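Local coordinates for CTD kinase subunit gamma (Schizosaccharomyces pombe, PDB 5CE7), which probably helps activate the kinase complex that hyperphosphorylates the C-terminal repeat domain of RNA polymerase II during transcription elongation, at residues C44-E47 / E48-S51; F54-R57 / V58-Y62. One frame throughout, in Å; residues are numbered along the deposited sequence.

Overall arrangement
This chain is the N-terminal part of Ctk3, a noncanonical CTD-interacting domain built wholly of helices and loops in a right-handed superhelix. Following it from the N terminus, helix 3-14 and helix 25-33 come first, then helix 38-51, whose last two turns hold interaction 1. The chain bends at G52 and S53, and interaction 2 occupies the opening turns of helix 54-73. Both contacts are local, closing single helical turns, and they lie in series without crossing. Their centres are about 10 Å apart, and they meet where I60 packs against I45, E48 and L49. Helix 3-14 flanks interaction 1, helix 100-118 flanks interaction 2, and helix 88-95 touches both.

Interaction 1: C44-E47 / E48-S51; sequences CIWE and ELES
L49 turns its CG anti to its own carbonyl carbon (chi1 -80°), which lays the leucine back along the helix toward W46, while in E50 a first torsion off any staggered position (chi1 -111°) and a bend at chi2 together fold the carboxylate toward the same indole. The tryptophan is therefore met from two different directions. From over one face comes L49 CD2, sitting 3.6 Å from the centroid of the six-membered ring and close to its normal, a CH-pi contact. From the edge comes E50: its OE1 lies in the plane of the ring, 3.2 Å from W46 CE3, and the carboxylate is turned only 13° away from the indole plane. The same E50 OE1 also comes within 2.6 Å of W46 O. The pyrrole nitrogen looks elsewhere in the same helix, its NE1 being hydrogen-bonded to Y42 OH.

On the buried side, I45 and L49 lie side by side and point the same way, although the placement of L49 CD1 is doubtful, and F10, I60 and F63 pack around I45. The backbone beneath is ordinary alpha helix: E48 N bonds to C44 O at 3.1 Å, and E50 N to W46 O at 2.9 Å. It slackens at the end, where S51 N reaches E47 O at 3.3 Å in a weak bond. This is the amphipathic C-terminal end of helix 38-51, whose stripe of I45, W46 and L49 packs it against helices 54-73 and 88-95 within the right-handed superhelix of this noncanonical CTD-interacting domain.

Interaction 2: F54-R57 / V58-Y62; sequences FNTR and VNIMY
T56 O accepts the shortest polar bond here, from I60 N at 2.9 Å, with an N-H...O angle of 154°. The contact forms the opening turns of helix 54-73, a helix of the superhelical CTD-interacting domain packed against helices 38-51, 88-95 and 100-118, and the pattern is the plain alpha-helical one: V58 N bonds to F54 O, N59 N to N55 O at 3.1 Å, and the selenomethionine M61 offers its N to R57 O at 3.0 Å. Just ahead of the helix, S53 OG takes the N-H of T56, one of the amides that the first turn cannot satisfy from within.

The side chains pair up one turn apart. T56 and I60 pass at a slant, T56 CG2 lying 3.8 Å from I60 CD1, and the isoleucine goes on into the core against I45, E48 and L49 of helix 38-51 and L17 of a loop. N55 and N59 behave differently. N55 holds its CG anti to the backbone N (chi1 -168°), which swings the amide forward along the helix until its ND2 is 3.5 Å from N59 ND2. As modelled, two donors face each other, so no bond is assigned, and the two amide planes stand 80° apart, almost square to one another.

The R57 side chain leads away from these turns. It bends at chi2 and chi3, and NH2 is hydrogen-bonded to N94 O of helix 88-95, while NH1 makes a weak bond to G52 O; the guanidinium thus ties the start of this helix to a neighbouring one. V58 meets V95 and N105 on nearby helices, and back along its own helix its CG2 methyl sits 3.3 Å from F54 O.

Interaction 1: C44-E47 / E48-S51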
loop_
_atom_site.group_PDB
_atom_site.type_symbol
_atom_site.label_atom_id
_atom_site.label_comp_id
_atom_site.label_asym_id
_atom_site.label_seq_id
_atom_site.Cartn_x
_atom_site.Cartn_y
_atom_site.Cartn_z
ATOM N N CYS A 44 1.458 -10.179 4.596
ATOM C CA CYS A 44 0.372 -9.809 5.507
ATOM C C CYS A 44 -0.471 -8.688 4.888
ATOM O O CYS A 44 -1.698 -8.675 5.018
ATOM C CB CYS A 44 0.929 -9.328 6.850
ATOM S SG CYS A 44 1.716 -10.588 7.899
ATOM N N ILE A 45 0.201 -7.742 4.235
ATOM C CA ILE A 45 -0.476 -6.627 3.560
ATOM C C ILE A 45 -1.412 -7.144 2.474
ATOM O O ILE A 45 -2.589 -6.773 2.431
ATOM C CB ILE A 45 0.531 -5.607 2.951
ATOM C CG1 ILE A 45 1.399 -4.985 4.060
ATOM C CG2 ILE A 45 -0.232 -4.519 2.165
ATOM C CD1 ILE A 45 2.567 -4.128 3.551
ATOM N N TRP A 46 -0.906 -8.027 1.615
ATOM C CA TRP A 46 -1.750 -8.631 0.572
ATOM C C TRP A 46 -2.852 -9.550 1.108
ATOM O O TRP A 46 -3.935 -9.635 0.517
ATOM C CB TRP A 46 -0.905 -9.332 -0.504
ATOM C CG TRP A 46 -0.464 -8.349 -1.554
ATOM C CD1 TRP A 46 0.739 -7.720 -1.637
ATOM C CD2 TRP A 46 -1.265 -7.836 -2.631
ATOM N NE1 TRP A 46 0.746 -6.850 -2.710
ATOM C CE2 TRP A 46 -0.467 -6.913 -3.339
ATOM C CE3 TRP A 46 -2.572 -8.075 -3.061
ATOM C CZ2 TRP A 46 -0.942 -6.228 -4.470
ATOM C CZ3 TRP A 46 -3.043 -7.388 -4.184
ATOM C CH2 TRP A 46 -2.224 -6.479 -4.877
ATOM N N GLU A 47 -2.585 -10.230 2.220
ATOM C CA GLU A 47 -3.617 -11.038 2.870
ATOM C C GLU A 47 -4.804 -10.160 3.285
ATOM O O GLU A 47 -5.967 -10.545 3.136
ATOM C CB GLU A 47 -3.044 -11.746 4.103
ATOM C CG GLU A 47 -4.019 -12.689 4.799
ATOM C CD GLU A 47 -3.404 -13.359 6.033
ATOM O OE1 GLU A 47 -2.288 -12.964 6.415
ATOM O OE2 GLU A 47 -4.050 -14.263 6.615
ATOM N N GLU A 48 -4.501 -8.998 3.847
ATOM C CA GLU A 48 -5.536 -8.067 4.292
ATOM C C GLU A 48 -6.230 -7.397 3.100
ATOM O O GLU A 48 -7.431 -7.141 3.141
ATOM C CB GLU A 48 -4.942 -7.003 5.221
ATOM C CG GLU A 48 -4.522 -7.528 6.574
ATOM C CD GLU A 48 -5.667 -7.535 7.572
ATOM O OE1 GLU A 48 -6.308 -6.470 7.751
ATOM O OE2 GLU A 48 -5.940 -8.607 8.158
ATOM N N LEU A 49 -5.486 -7.123 2.036
ATOM C CA LEU A 49 -6.106 -6.629 0.790
ATOM C C LEU A 49 -7.131 -7.610 0.234
ATOM O O LEU A 49 -8.266 -7.240 -0.075
ATOM C CB LEU A 49 -5.054 -6.361 -0.294
ATOM C CG LEU A 49 -4.274 -5.054 -0.206
ATOM C CD1 LEU A 49 -3.952 -4.815 1.217
ATOM C CD2 LEU A 49 -2.993 -5.115 -1.019
ATOM N N GLU A 50 -6.723 -8.869 0.110
ATOM C CA GLU A 50 -7.554 -9.907 -0.506
ATOM C C GLU A 50 -8.859 -10.171 0.215
ATOM O O GLU A 50 -9.873 -10.472 -0.409
ATOM C CB GLU A 50 -6.784 -11.227 -0.594
ATOM C CG GLU A 50 -6.422 -11.625 -1.990
ATOM C CD GLU A 50 -5.389 -10.707 -2.573
ATOM O OE1 GLU A 50 -4.378 -10.462 -1.882
ATOM O OE2 GLU A 50 -5.590 -10.223 -3.709
ATOM N N SER A 51 -8.831 -10.085 1.536
ATOM C CA SER A 51 -10.003 -10.435 2.324
ATOM C C SER A 51 -10.722 -9.210 2.872
ATOM O O SER A 51 -11.758 -9.340 3.525
ATOM C CB SER A 51 -9.618 -11.402 3.459
ATOM O OG SER A 51 -8.737 -10.785 4.385
#

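Interaction 2: F54-R57 / V58-Y62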
loop_
_atom_site.group_PDB
_atom_site.type_symbol
_atom_site.label_atom_id
_atom_site.label_comp_id
_atom_site.label_asym_id
_atom_site.label_seq_id
_atom_site.Cartn_x
_atom_site.Cartn_y
_atom_site.Cartn_z
ATOM N N PHE A 54 -13.799 -2.887 0.608
ATOM C CA PHE A 54 -13.212 -1.789 -0.153
ATOM C C PHE A 54 -12.721 -0.660 0.754
ATOM O O PHE A 54 -11.728 -0.013 0.446
ATOM C CB PHE A 54 -14.175 -1.271 -1.238
ATOM C CG PHE A 54 -14.279 -2.180 -2.415
ATOM C CD1 PHE A 54 -15.446 -2.906 -2.655
ATOM C CD2 PHE A 54 -13.184 -2.364 -3.250
ATOM C CE1 PHE A 54 -15.529 -3.768 -3.733
ATOM C CE2 PHE A 54 -13.260 -3.218 -4.346
ATOM C CZ PHE A 54 -14.432 -3.920 -4.587
ATOM N N ASN A 55 -13.404 -0.422 1.869
ATOM C CA ASN A 55 -12.911 0.589 2.807
ATOM C C ASN A 55 -11.544 0.194 3.379
ATOM O O ASN A 55 -10.636 1.006 3.438
ATOM C CB ASN A 55 -13.914 0.862 3.935
ATOM C CG ASN A 55 -13.549 2.105 4.753
ATOM O OD1 ASN A 55 -13.672 3.228 4.275
ATOM N ND2 ASN A 55 -13.108 1.901 5.987
ATOM N N THR A 56 -11.405 -1.066 3.784
ATOM C CA THR A 56 -10.136 -1.589 4.293
ATOM C C THR A 56 -9.037 -1.539 3.232
ATOM O O THR A 56 -7.892 -1.220 3.517
ATOM C CB THR A 56 -10.325 -3.046 4.806
ATOM O OG1 THR A 56 -11.159 -3.029 5.973
ATOM C CG2 THR A 56 -8.986 -3.700 5.162
ATOM N N ARG A 57 -9.396 -1.852 1.993
ATOM C CA ARG A 57 -8.426 -1.829 0.916
ATOM C C ARG A 57 -7.855 -0.434 0.671
ATOM O O ARG A 57 -6.663 -0.279 0.442
ATOM C CB ARG A 57 -9.026 -2.465 -0.339
ATOM C CG ARG A 57 -9.004 -3.997 -0.219
ATOM C CD ARG A 57 -10.298 -4.662 -0.629
ATOM N NE ARG A 57 -10.334 -4.846 -2.060
ATOM C CZ ARG A 57 -10.515 -6.006 -2.685
ATOM N NH1 ARG A 57 -10.701 -7.128 -2.010
ATOM N NH2 ARG A 57 -10.513 -6.029 -4.015
ATOM N N VAL A 58 -8.720 0.569 0.738
ATOM C CA VAL A 58 -8.320 1.957 0.572
ATOM C C VAL A 58 -7.396 2.375 1.717
ATOM O O VAL A 58 -6.388 3.036 1.502
ATOM C CB VAL A 58 -9.559 2.898 0.518
ATOM C CG1 VAL A 58 -9.139 4.342 0.694
ATOM C CG2 VAL A 58 -10.285 2.728 -0.798
ATOM N N ASN A 59 -7.733 1.983 2.938
ATOM C CA ASN A 59 -6.882 2.335 4.075
ATOM C C ASN A 59 -5.519 1.660 4.008
ATOM O O ASN A 59 -4.517 2.236 4.417
ATOM C CB ASN A 59 -7.599 2.077 5.408
ATOM C CG ASN A 59 -8.705 3.092 5.668
ATOM O OD1 ASN A 59 -8.651 4.212 5.168
ATOM N ND2 ASN A 59 -9.715 2.699 6.438
ATOM N N ILE A 60 -5.474 0.453 3.453
ATOM C CA ILE A 60 -4.197 -0.216 3.219
ATOM C C ILE A 60 -3.368 0.489 2.144
ATOM O O ILE A 60 -2.152 0.568 2.248
ATOM C CB ILE A 60 -4.381 -1.711 2.874
ATOM C CG1 ILE A 60 -4.859 -2.468 4.122
ATOM C CG2 ILE A 60 -3.061 -2.291 2.367
ATOM C CD1 ILE A 60 -5.408 -3.860 3.848
HETATM N N MSE A 61 -4.031 1.010 1.117
HETATM C CA MSE A 61 -3.367 1.854 0.116
HETATM C C MSE A 61 -2.741 3.102 0.764
HETATM O O MSE A 61 -1.610 3.476 0.453
HETATM C CB MSE A 61 -4.379 2.262 -0.957
HETATM C CG MSE A 61 -3.812 2.956 -2.229
HETATM SE SE MSE A 61 -2.580 1.774 -3.233
HETATM C CE MSE A 61 -3.425 1.896 -4.986
ATOM N N TYR A 62 -3.474 3.750 1.662
ATOM C CA TYR A 62 -2.906 4.894 2.383
ATOM C C TYR A 62 -1.705 4.432 3.201
ATOM O O TYR A 62 -0.658 5.083 3.200
ATOM C CB TYR A 62 -3.920 5.513 3.338
ATOM C CG TYR A 62 -5.150 6.094 2.707
ATOM C CD1 TYR A 62 -5.129 6.632 1.424
ATOM C CD2 TYR A 62 -6.348 6.122 3.415
ATOM C CE1 TYR A 62 -6.287 7.188 0.865
ATOM C CE2 TYR A 62 -7.494 6.664 2.868
ATOM C CZ TYR A 62 -7.458 7.194 1.600
ATOM O OH TYR A 62 -8.622 7.718 1.086
#